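Local atomic coordinates of taurine:2-oxoglutarate aminotransferase (PDB entry 6JIX), a protein that probably catalyses transfer of an amino group from taurine to 2-oxoglutarate with pyridoxal 5'-phosphate as cofactor, as a class-III aminotransferase. Residues Tyr40-Asp43 against Lys47-Thr50; Val172-Pro177 against Asp202-Tyr207; Pro177-Tyr180 against Thr185-Val188; Glu363-Gly368 against Glu413-Ile418. One frame throughout, in Å; residues are numbered along the deposited sequence.

Contact 1. Residues Tyr40-Asp43 against Lys47-Thr50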
loop_
_atom_site.group_PDB
_atom_site.type_symbol
_atom_site.label_atom_id
_atom_site.label_comp_id
_atom_site.label_asym_id
_atom_site.label_seq_id
_atom_site.Cartn_x
_atom_site.Cartn_y
_atom_site.Cartn_z
ATOM N N TYR A 40 18.754 16.129 -9.453
ATOM C CA TYR A 40 18.716 17.256 -8.528
ATOM C C TYR A 40 17.295 17.540 -8.068
ATOM O O TYR A 40 16.310 17.119 -8.687
ATOM C CB TYR A 40 19.293 18.541 -9.154
ATOM C CG TYR A 40 20.615 18.325 -9.829
ATOM C CD1 TYR A 40 21.791 18.235 -9.088
ATOM C CD2 TYR A 40 20.690 18.180 -11.202
ATOM C CE1 TYR A 40 23.007 18.016 -9.702
ATOM C CE2 TYR A 40 21.895 17.959 -11.828
ATOM C CZ TYR A 40 23.055 17.882 -11.075
ATOM O OH TYR A 40 24.255 17.651 -11.713
ATOM N N PHE A 41 17.204 18.272 -6.960
ATOM C CA PHE A 41 15.965 18.924 -6.555
ATOM C C PHE A 41 16.337 20.218 -5.842
ATOM O O PHE A 41 17.506 20.435 -5.487
ATOM C CB PHE A 41 15.067 18.014 -5.699
ATOM C CG PHE A 41 15.715 17.476 -4.462
ATOM C CD1 PHE A 41 15.745 18.222 -3.295
ATOM C CD2 PHE A 41 16.255 16.196 -4.447
ATOM C CE1 PHE A 41 16.318 17.707 -2.136
ATOM C CE2 PHE A 41 16.830 15.682 -3.298
ATOM C CZ PHE A 41 16.862 16.443 -2.140
ATOM N N TRP A 42 15.348 21.119 -5.710
ATOM C CA TRP A 42 15.590 22.481 -5.253
ATOM C C TRP A 42 14.620 22.862 -4.151
ATOM O O TRP A 42 13.418 22.588 -4.251
ATOM C CB TRP A 42 15.450 23.479 -6.417
ATOM C CG TRP A 42 16.536 23.353 -7.459
ATOM C CD1 TRP A 42 17.684 24.096 -7.552
ATOM C CD2 TRP A 42 16.575 22.421 -8.545
ATOM N NE1 TRP A 42 18.431 23.677 -8.621
ATOM C CE2 TRP A 42 17.774 22.653 -9.251
ATOM C CE3 TRP A 42 15.710 21.416 -8.994
ATOM C CZ2 TRP A 42 18.128 21.914 -10.382
ATOM C CZ3 TRP A 42 16.068 20.685 -10.119
ATOM C CH2 TRP A 42 17.266 20.935 -10.794
ATOM N N ASP A 43 15.129 23.555 -3.130
ATOM C CA ASP A 43 14.241 24.151 -2.141
ATOM C C ASP A 43 13.733 25.490 -2.682
ATOM O O ASP A 43 14.115 25.929 -3.767
ATOM C CB ASP A 43 14.949 24.299 -0.785
ATOM C CG ASP A 43 16.206 25.179 -0.849
ATOM O OD1 ASP A 43 16.188 26.185 -1.605
ATOM O OD2 ASP A 43 17.207 24.871 -0.140
ATOM N N LYS A 47 18.495 26.782 -3.686
ATOM C CA LYS A 47 19.655 25.924 -3.468
ATOM C C LYS A 47 19.407 24.543 -4.062
ATOM O O LYS A 47 18.315 23.985 -3.946
ATOM C CB LYS A 47 20.012 25.794 -1.986
ATOM C CG LYS A 47 21.458 25.304 -1.811
ATOM C CD LYS A 47 21.685 24.480 -0.561
ATOM C CE LYS A 47 23.162 24.105 -0.434
ATOM N NZ LYS A 47 23.706 24.449 0.911
ATOM N N ARG A 48 20.437 23.981 -4.675
ATOM C CA ARG A 48 20.325 22.727 -5.402
ATOM C C ARG A 48 20.939 21.590 -4.593
ATOM O O ARG A 48 22.065 21.710 -4.094
ATOM C CB ARG A 48 21.021 22.852 -6.761
ATOM C CG ARG A 48 21.173 21.556 -7.532
ATOM C CD ARG A 48 22.105 21.745 -8.697
ATOM N NE ARG A 48 23.493 21.539 -8.294
ATOM C CZ ARG A 48 24.452 21.141 -9.120
ATOM N NH1 ARG A 48 24.169 20.914 -10.394
ATOM N NH2 ARG A 48 25.687 20.975 -8.674
ATOM N N TYR A 49 20.208 20.484 -4.488
ATOM C CA TYR A 49 20.700 19.281 -3.832
ATOM C C TYR A 49 20.905 18.210 -4.894
ATOM O O TYR A 49 20.014 17.967 -5.713
ATOM C CB TYR A 49 19.720 18.813 -2.735
ATOM C CG TYR A 49 19.499 19.905 -1.713
ATOM C CD1 TYR A 49 20.338 20.038 -0.600
ATOM C CD2 TYR A 49 18.502 20.862 -1.901
ATOM C CE1 TYR A 49 20.166 21.081 0.316
ATOM C CE2 TYR A 49 18.318 21.908 -0.994
ATOM C CZ TYR A 49 19.152 22.015 0.111
ATOM O OH TYR A 49 18.946 23.057 0.997
ATOM N N THR A 50 22.060 17.558 -4.868
ATOM C CA THR A 50 22.328 16.449 -5.769
ATOM C C THR A 50 21.848 15.190 -5.067
ATOM O O THR A 50 22.322 14.859 -3.970
ATOM C CB THR A 50 23.821 16.354 -6.115
ATOM O OG1 THR A 50 24.364 17.669 -6.309
ATOM C CG2 THR A 50 24.042 15.546 -7.388
#
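Phe41 and Tyr49 form the hydrogen-bonded pair of an antiparallel beta hairpin made by strands 40-43 and 48-51, whose short segments run at 149°. Tyr49 N gives a nearly straight bond to Phe41 O (2.9 Å), and Phe41 N returns a less straight bond to Tyr49 O (3.1 Å). Their face is the closely packed one. Tyr49 CB sits over the Phe41 ring, 3.9 Å from its centroid in a CH-pi contact, while the two rings are slid apart and barely overlap. Met82 and Tyr86 of the second subunit also pack against Phe41. Nearer the turn, Tyr49 OH donates to Asp43 OD2 at 2.8 Å, and Lys47 N approaches Asp43 OD1 (3.2 Å) from above the carboxylate plane. A chi1 of 60° swings the Asp43 carboxylate toward both donors. Shortening Asp43 to an alanine is likely to leave the Tyr49 hydroxyl and the Lys47 amide without these acceptors. The other face is more exposed: Arg48 is exposed and Tyr40 and Trp42 partly so, while Thr50 is buried. Tyr40 OH bonds to Gln428, and Arg48 NH2 makes a long, weak ion pair with Glu432. Trp42 lies alongside the Arg48 stem, with NE1 3.3 Å from Arg48 CB. The Arg48 guanidinium is nearly parallel to the Tyr40 ring, 9° between planes, and NH1 of Arg48 rests over one ring face, 3.2 Å from Tyr40 CE1.

Contact 2. Residues Val172-Pro177 against Asp202-Tyr207; sequences VHFMNP and DEQLQY
Gln204 meets Val172, His173 and Phe174 inside a beta-alpha-beta crossover of the large domain: strand 171-174 leads through helix 190-208 to the parallel strand 213-219. The strand and helix segments run in nearly opposite directions, at 162°, with axes 10.0 Å apart, and the long Gln204 side chain spans that gap. Its CG is anti to the backbone N (chi1 -174°) and the chain beyond is extended, which carries the amide out to the strand backbone. There NE2 of Gln204 donates to His173 O at 3.2 Å. The acceptor lies almost in the Gln204 amide plane, whereas the donor stands 48° above the carbonyl plane of His173. The two ends of the amide meet different neighbours: NE2 is 3.4 Å from Val172 CG1, and OE1 of Gln204 faces Phe174 CB. This is a small contact carried by one side chain. His173 points away, its ring meeting that of Tyr140. Strand 171-174 is the outermost strand of its sheet within the chain. It pairs through Val172 and Phe174 with strand 135-139, while Phe174 also packs on Leu201 of helix 190-208 and on Tyr234 of helix 234-245.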
loop_
_atom_site.group_PDB
_atom_site.type_symbol
_atom_site.label_atom_id
_atom_site.label_comp_id
_atom_site.label_asym_id
_atom_site.label_seq_id
_atom_site.Cartn_x
_atom_site.Cartn_y
_atom_site.Cartn_z
ATOM N N VAL A 172 10.058 -16.514 12.237
ATOM C CA VAL A 172 11.319 -16.892 12.859
ATOM C C VAL A 172 12.452 -16.106 12.212
ATOM O O VAL A 172 12.580 -16.079 10.979
ATOM C CB VAL A 172 11.576 -18.402 12.724
ATOM C CG1 VAL A 172 12.764 -18.811 13.591
ATOM C CG2 VAL A 172 10.355 -19.180 13.107
ATOM N N HIS A 173 13.301 -15.500 13.038
ATOM C CA HIS A 173 14.393 -14.668 12.562
ATOM C C HIS A 173 15.723 -15.378 12.742
ATOM O O HIS A 173 15.974 -15.989 13.786
ATOM C CB HIS A 173 14.390 -13.327 13.293
ATOM C CG HIS A 173 13.182 -12.504 12.989
ATOM N ND1 HIS A 173 12.081 -12.459 13.819
ATOM C CD2 HIS A 173 12.876 -11.734 11.917
ATOM C CE1 HIS A 173 11.160 -11.676 13.284
ATOM N NE2 HIS A 173 11.617 -11.224 12.130
ATOM N N PHE A 174 16.565 -15.310 11.714
ATOM C CA PHE A 174 17.921 -15.831 11.793
ATOM C C PHE A 174 18.924 -14.725 11.522
ATOM O O PHE A 174 18.659 -13.791 10.761
ATOM C CB PHE A 174 18.172 -17.009 10.823
ATOM C CG PHE A 174 18.084 -16.662 9.361
ATOM C CD1 PHE A 174 16.861 -16.335 8.771
ATOM C CD2 PHE A 174 19.214 -16.727 8.556
ATOM C CE1 PHE A 174 16.784 -16.050 7.409
ATOM C CE2 PHE A 174 19.153 -16.432 7.209
ATOM C CZ PHE A 174 17.939 -16.103 6.626
ATOM N N MET A 175 20.074 -14.833 12.169
ATOM C CA MET A 175 21.122 -13.833 12.013
ATOM C C MET A 175 21.886 -14.069 10.714
ATOM O O MET A 175 22.346 -15.184 10.450
ATOM C CB MET A 175 22.076 -13.874 13.205
ATOM C CG MET A 175 23.168 -12.828 13.151
ATOM S SD MET A 175 22.532 -11.131 13.188
ATOM C CE MET A 175 21.249 -11.332 14.424
ATOM N N ASN A 176 21.967 -13.024 9.867
ATOM C CA ASN A 176 22.785 -13.071 8.662
ATOM C C ASN A 176 24.106 -12.352 8.897
ATOM O O ASN A 176 24.193 -11.465 9.751
ATOM C CB ASN A 176 22.069 -12.437 7.456
ATOM C CG ASN A 176 21.318 -11.149 7.802
ATOM O OD1 ASN A 176 20.999 -10.878 8.965
ATOM N ND2 ASN A 176 21.007 -10.360 6.775
ATOM N N PRO A 177 25.149 -12.717 8.152
ATOM C CA PRO A 177 26.479 -12.148 8.412
ATOM C C PRO A 177 26.608 -10.740 7.861
ATOM O O PRO A 177 26.194 -10.448 6.737
ATOM C CB PRO A 177 27.423 -13.104 7.671
ATOM C CG PRO A 177 26.592 -13.596 6.531
ATOM C CD PRO A 177 25.178 -13.713 7.065
ATOM N N ASP A 202 20.815 -23.898 8.548
ATOM C CA ASP A 202 20.391 -25.296 8.482
ATOM C C ASP A 202 20.010 -25.824 9.868
ATOM O O ASP A 202 18.959 -26.458 10.047
ATOM C CB ASP A 202 21.515 -26.142 7.865
ATOM C CG ASP A 202 21.054 -27.524 7.444
ATOM O OD1 ASP A 202 19.849 -27.806 7.505
ATOM O OD2 ASP A 202 21.900 -28.343 7.042
ATOM N N GLU A 203 20.854 -25.558 10.870
ATOM C CA GLU A 203 20.575 -26.070 12.206
ATOM C C GLU A 203 19.297 -25.464 12.765
ATOM O O GLU A 203 18.502 -26.164 13.399
ATOM C CB GLU A 203 21.749 -25.799 13.134
ATOM C CG GLU A 203 21.983 -26.934 14.116
ATOM C CD GLU A 203 23.133 -26.660 15.080
ATOM O OE1 GLU A 203 23.566 -25.483 15.197
ATOM O OE2 GLU A 203 23.600 -27.629 15.721
ATOM N N GLN A 204 19.091 -24.160 12.557
ATOM C CA GLN A 204 17.872 -23.523 13.035
ATOM C C GLN A 204 16.649 -24.029 12.280
ATOM O O GLN A 204 15.601 -24.292 12.890
ATOM C CB GLN A 204 17.984 -22.010 12.928
ATOM C CG GLN A 204 16.799 -21.308 13.546
ATOM C CD GLN A 204 16.895 -19.819 13.462
ATOM O OE1 GLN A 204 17.681 -19.295 12.686
ATOM N NE2 GLN A 204 16.102 -19.120 14.262
ATOM N N LEU A 205 16.761 -24.197 10.961
ATOM C CA LEU A 205 15.669 -24.820 10.218
ATOM C C LEU A 205 15.335 -26.188 10.800
ATOM O O LEU A 205 14.164 -26.515 11.021
ATOM C CB LEU A 205 16.025 -24.940 8.738
ATOM C CG LEU A 205 16.031 -23.655 7.910
ATOM C CD1 LEU A 205 16.710 -23.906 6.570
ATOM C CD2 LEU A 205 14.600 -23.137 7.729
ATOM N N GLN A 206 16.359 -26.997 11.083
ATOM C CA GLN A 206 16.103 -28.319 11.652
ATOM C C GLN A 206 15.394 -28.220 12.994
ATOM O O GLN A 206 14.494 -29.013 13.282
ATOM C CB GLN A 206 17.411 -29.092 11.827
ATOM C CG GLN A 206 17.726 -30.042 10.694
ATOM C CD GLN A 206 19.204 -30.334 10.586
ATOM O OE1 GLN A 206 19.799 -30.922 11.487
ATOM N NE2 GLN A 206 19.807 -29.924 9.481
ATOM N N TYR A 207 15.771 -27.246 13.826
ATOM C CA TYR A 207 15.163 -27.111 15.145
ATOM C C TYR A 207 13.786 -26.445 15.109
ATOM O O TYR A 207 13.079 -26.464 16.121
ATOM C CB TYR A 207 16.117 -26.353 16.087
ATOM C CG TYR A 207 17.035 -27.291 16.873
ATOM C CD1 TYR A 207 16.655 -27.807 18.120
ATOM C CD2 TYR A 207 18.265 -27.688 16.352
ATOM C CE1 TYR A 207 17.482 -28.685 18.812
ATOM C CE2 TYR A 207 19.097 -28.558 17.035
ATOM C CZ TYR A 207 18.712 -29.055 18.261
ATOM O OH TYR A 207 19.566 -29.921 18.919
#

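Contact 3. Residues Pro177-Tyr180 against Thr185-Val188; sequences PNMY and TRGV
Met179 comes up against Thr185 and Arg186 where the chain doubles back, the CA atoms of Tyr180 and Thr185 lying 6.1 Å apart and the two backbones exchanging no direct bond. The side chains close the loop by packing. Met179 CB stands over one face of the Arg186 guanidinium, toward its rim, 3.9 Å from NH2 of Arg186. Farther out, Met179 SD lies 3.9 Å from Arg186 CA, and the Met179 methyl CE is 4.0 Å from Thr185 O, so the thioether lies against the base of the arginine, the two side chains crossing obliquely. Arg186 bends at chi3 (-48°), which turns its flat end back over Met179. The turn belongs to the connection between strand 171-174 and helix 190-208, and Met179 also touches Asp190 and Val193 at the start of that helix. One water joins the segments: it donates to Pro177 O (3.1 Å) and accepts from Met179 N (3.0 Å) and from Arg186 NH1 (3.2 Å). NH2 of Arg186 is engaged elsewhere, in a salt bridge with Glu363. A leucine in place of Arg186 would probably leave Glu363 without this positive partner, the water without one of its donors, and Met179 CB without the flat group that covers it. The Tyr180 ring makes a cation-pi contact with Arg382. The backbone N of Tyr180 lies obliquely to the Arg186 guanidinium, 4.0 Å from NH2.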
loop_
_atom_site.group_PDB
_atom_site.type_symbol
_atom_site.label_atom_id
_atom_site.label_comp_id
_atom_site.label_asym_id
_atom_site.label_seq_id
_atom_site.Cartn_x
_atom_site.Cartn_y
_atom_site.Cartn_z
ATOM N N PRO A 177 25.149 -12.717 8.152
ATOM C CA PRO A 177 26.479 -12.148 8.412
ATOM C C PRO A 177 26.608 -10.740 7.861
ATOM O O PRO A 177 26.194 -10.448 6.737
ATOM C CB PRO A 177 27.423 -13.104 7.671
ATOM C CG PRO A 177 26.592 -13.596 6.531
ATOM C CD PRO A 177 25.178 -13.713 7.065
ATOM N N ASN A 178 27.192 -9.869 8.677
ATOM C CA ASN A 178 27.700 -8.573 8.241
ATOM C C ASN A 178 29.208 -8.684 8.398
ATOM O O ASN A 178 29.748 -8.417 9.473
ATOM C CB ASN A 178 27.140 -7.409 9.061
ATOM C CG ASN A 178 27.670 -6.028 8.592
ATOM O OD1 ASN A 178 28.675 -5.927 7.881
ATOM N ND2 ASN A 178 26.989 -4.969 9.014
ATOM N N MET A 179 29.881 -9.078 7.314
ATOM C CA MET A 179 31.270 -9.521 7.409
ATOM C C MET A 179 32.134 -8.564 8.223
ATOM O O MET A 179 32.801 -8.982 9.174
ATOM C CB MET A 179 31.844 -9.724 6.015
ATOM C CG MET A 179 31.650 -11.138 5.572
ATOM S SD MET A 179 32.394 -11.438 3.988
ATOM C CE MET A 179 33.655 -12.620 4.472
ATOM N N TYR A 180 32.142 -7.273 7.874
ATOM C CA TYR A 180 32.999 -6.347 8.606
ATOM C C TYR A 180 32.625 -6.287 10.086
ATOM O O TYR A 180 33.483 -6.450 10.960
ATOM C CB TYR A 180 32.953 -4.958 7.983
ATOM C CG TYR A 180 33.851 -3.992 8.719
ATOM C CD1 TYR A 180 35.189 -3.819 8.348
ATOM C CD2 TYR A 180 33.375 -3.271 9.815
ATOM C CE1 TYR A 180 36.016 -2.947 9.044
ATOM C CE2 TYR A 180 34.199 -2.389 10.515
ATOM C CZ TYR A 180 35.512 -2.235 10.132
ATOM O OH TYR A 180 36.313 -1.363 10.846
ATOM N N THR A 185 36.829 -10.319 6.807
ATOM C CA THR A 185 37.364 -9.484 5.728
ATOM C C THR A 185 36.911 -10.024 4.376
ATOM O O THR A 185 37.308 -11.129 3.991
ATOM C CB THR A 185 38.893 -9.425 5.804
ATOM O OG1 THR A 185 39.279 -9.035 7.130
ATOM C CG2 THR A 185 39.437 -8.421 4.803
ATOM N N ARG A 186 36.118 -9.225 3.644
ATOM C CA ARG A 186 35.463 -9.688 2.416
ATOM C C ARG A 186 36.437 -10.304 1.416
ATOM O O ARG A 186 36.044 -11.139 0.593
ATOM C CB ARG A 186 34.681 -8.536 1.761
ATOM C CG ARG A 186 33.376 -8.959 1.055
ATOM C CD ARG A 186 32.383 -7.789 0.887
ATOM N NE ARG A 186 32.196 -7.033 2.133
ATOM C CZ ARG A 186 31.157 -7.182 2.960
ATOM N NH1 ARG A 186 30.204 -8.058 2.666
ATOM N NH2 ARG A 186 31.064 -6.468 4.091
ATOM N N GLY A 187 37.692 -9.917 1.433
ATOM C CA GLY A 187 38.528 -10.594 0.469
ATOM C C GLY A 187 38.781 -12.050 0.837
ATOM O O GLY A 187 38.329 -12.970 0.153
ATOM N N VAL A 188 39.451 -12.267 1.963
ATOM C CA VAL A 188 40.015 -13.561 2.334
ATOM C C VAL A 188 39.098 -14.496 3.135
ATOM O O VAL A 188 39.528 -15.591 3.512
ATOM C CB VAL A 188 41.340 -13.304 3.083
ATOM C CG1 VAL A 188 42.413 -12.860 2.091
ATOM C CG2 VAL A 188 41.154 -12.204 4.151
HETATM O O HOH W 1 28.531 -9.791 4.768
#

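Contact 4. Residues Glu363-Gly368 against Glu413-Ile418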
loop_
_atom_site.group_PDB
_atom_site.type_symbol
_atom_site.label_atom_id
_atom_site.label_comp_id
_atom_site.label_asym_id
_atom_site.label_seq_id
_atom_site.Cartn_x
_atom_site.Cartn_y
_atom_site.Cartn_z
ATOM N N GLU A 363 35.004 0.281 6.135
ATOM C CA GLU A 363 34.798 -0.581 4.976
ATOM C C GLU A 363 33.991 0.161 3.933
ATOM O O GLU A 363 33.221 1.072 4.250
ATOM C CB GLU A 363 34.077 -1.892 5.346
ATOM C CG GLU A 363 34.332 -3.062 4.399
ATOM C CD GLU A 363 33.240 -4.124 4.450
ATOM O OE1 GLU A 363 32.264 -3.957 5.213
ATOM O OE2 GLU A 363 33.344 -5.121 3.702
ATOM N N ALA A 364 34.175 -0.240 2.682
ATOM C CA ALA A 364 33.382 0.270 1.582
ATOM C C ALA A 364 32.787 -0.924 0.866
ATOM O O ALA A 364 33.481 -1.913 0.614
ATOM C CB ALA A 364 34.220 1.116 0.613
ATOM N N ARG A 365 31.497 -0.859 0.598
ATOM C CA ARG A 365 30.830 -1.862 -0.203
ATOM C C ARG A 365 30.154 -1.132 -1.351
ATOM O O ARG A 365 29.612 -0.042 -1.167
ATOM C CB ARG A 365 29.826 -2.654 0.632
ATOM C CG ARG A 365 30.474 -3.458 1.761
ATOM C CD ARG A 365 29.458 -3.990 2.757
ATOM N NE ARG A 365 28.710 -2.905 3.380
ATOM C CZ ARG A 365 29.212 -2.053 4.272
ATOM N NH1 ARG A 365 30.481 -2.155 4.672
ATOM N NH2 ARG A 365 28.441 -1.097 4.774
ATOM N N CYS A 366 30.206 -1.724 -2.535
ATOM C CA CYS A 366 29.638 -1.084 -3.711
ATOM C C CYS A 366 29.439 -2.157 -4.756
ATOM O O CYS A 366 30.405 -2.824 -5.126
ATOM C CB CYS A 366 30.554 0.023 -4.258
ATOM S SG CYS A 366 30.039 0.666 -5.923
ATOM N N ILE A 367 28.205 -2.311 -5.233
ATOM C CA ILE A 367 27.912 -3.082 -6.433
ATOM C C ILE A 367 27.002 -2.236 -7.315
ATOM O O ILE A 367 25.940 -1.789 -6.867
ATOM C CB ILE A 367 27.265 -4.435 -6.105
ATOM C CG1 ILE A 367 27.148 -5.278 -7.372
ATOM C CG2 ILE A 367 25.937 -4.238 -5.418
ATOM C CD1 ILE A 367 26.754 -6.687 -7.079
ATOM N N GLY A 368 27.420 -2.010 -8.562
ATOM C CA GLY A 368 26.725 -1.046 -9.406
ATOM C C GLY A 368 26.756 0.332 -8.769
ATOM O O GLY A 368 27.806 0.858 -8.379
ATOM N N GLU A 413 21.860 3.005 10.963
ATOM C CA GLU A 413 22.867 2.431 11.858
ATOM C C GLU A 413 24.163 3.227 11.721
ATOM O O GLU A 413 24.163 4.435 12.023
ATOM C CB GLU A 413 22.990 0.934 11.552
ATOM C CG GLU A 413 21.812 0.086 12.010
ATOM C CD GLU A 413 21.055 0.696 13.183
ATOM O OE1 GLU A 413 21.692 1.097 14.193
ATOM O OE2 GLU A 413 19.811 0.767 13.089
ATOM N N THR A 414 25.272 2.613 11.311
ATOM C CA THR A 414 26.593 3.224 11.302
ATOM C C THR A 414 27.067 3.490 9.876
ATOM O O THR A 414 28.275 3.602 9.638
ATOM C CB THR A 414 27.603 2.334 12.060
ATOM O OG1 THR A 414 28.688 3.112 12.578
ATOM C CG2 THR A 414 28.202 1.245 11.176
ATOM N N ASN A 415 26.131 3.598 8.921
ATOM C CA ASN A 415 26.465 3.653 7.504
ATOM C C ASN A 415 26.033 4.950 6.853
ATOM O O ASN A 415 25.068 5.598 7.267
ATOM C CB ASN A 415 25.837 2.502 6.736
ATOM C CG ASN A 415 26.110 1.189 7.389
ATOM O OD1 ASN A 415 25.267 0.653 8.126
ATOM N ND2 ASN A 415 27.318 0.675 7.180
ATOM N N ILE A 416 26.779 5.304 5.813
ATOM C CA ILE A 416 26.381 6.294 4.830
ATOM C C ILE A 416 26.127 5.551 3.531
ATOM O O ILE A 416 26.982 4.787 3.065
ATOM C CB ILE A 416 27.444 7.391 4.647
ATOM C CG1 ILE A 416 27.880 7.935 6.011
ATOM C CG2 ILE A 416 26.864 8.508 3.830
ATOM C CD1 ILE A 416 28.913 9.024 5.954
ATOM N N ASN A 417 24.944 5.746 2.966
ATOM C CA ASN A 417 24.658 5.192 1.655
ATOM C C ASN A 417 25.158 6.130 0.575
ATOM O O ASN A 417 25.155 7.355 0.735
ATOM C CB ASN A 417 23.157 4.969 1.460
ATOM C CG ASN A 417 22.578 4.008 2.474
ATOM O OD1 ASN A 417 23.217 3.017 2.829
ATOM N ND2 ASN A 417 21.358 4.290 2.944
ATOM N N ILE A 418 25.581 5.544 -0.539
ATOM C CA ILE A 418 25.788 6.286 -1.767
ATOM C C ILE A 418 25.092 5.475 -2.854
ATOM O O ILE A 418 25.595 4.433 -3.286
ATOM C CB ILE A 418 27.264 6.530 -2.080
ATOM C CG1 ILE A 418 27.908 7.321 -0.936
ATOM C CG2 ILE A 418 27.385 7.322 -3.368
ATOM C CD1 ILE A 418 28.656 6.446 0.103
#
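Arg365 and Asn415 touch between strands 361-367 and 415-418, which are not neighbours in their sheet; the nearest CA atoms, of Arg365 and Asn417, are 9.6 Å apart. The gap to Asn415 is closed from both sides. CG of Arg365 is anti to the carbonyl carbon, and the chain bends at chi3 (-60°), which carries the guanidinium toward the other strand. Asn415 directs its CB toward Arg365, and its amide arrives at the guanidinium edge, the planes 79° apart and NH2 of Arg365 3.2 Å from ND2 of Asn415; the modelled amide may be turned over, leaving that terminal atom's identity uncertain. On its own strand, NH1 of Arg365 makes a salt bridge to OE1 of Glu363 at 2.6 Å, with a weak hydrogen-bond angle of 128°. Further bonds run from NE to Val227 O, from NH2 to Gly226 O and from NH1 to Thr374 OG1. All three guanidinium nitrogens therefore have acceptors in this buried place, which fixes the group's rotation. Strand 370-376 lies between the two in a three-stranded antiparallel sheet, bonded to Arg365 through Ala372 and to Ile416 through Leu373. Helix 336-357 packs on Ala364, Cys366 and Ile418, and helix 395-404 on Ile416.

How the contacts relate
Contacts 2 and 3 share Pro177, and the turn of contact 3 lies within the chain span that contact 2 closes by joining strand 171-174 to helix 190-208. Contact 3 then touches contact 4: Arg186 NH2 forms a salt bridge with Glu363 OE2 (2.7 Å), and Glu363 is also paired with Arg365, so a line of alternating charges links the turn to the three-stranded sheet. Contact 1 stands apart, its centre 44 Å from that of contact 2, though its nearest atoms are about 9 Å from contact 4. It is the one beside a ligand: the Phe41 side chain is about 4 Å from a bound glutamate. The side chains of His173 and Asn415 are each about 13 Å from a pyridoxal-5'-phosphate.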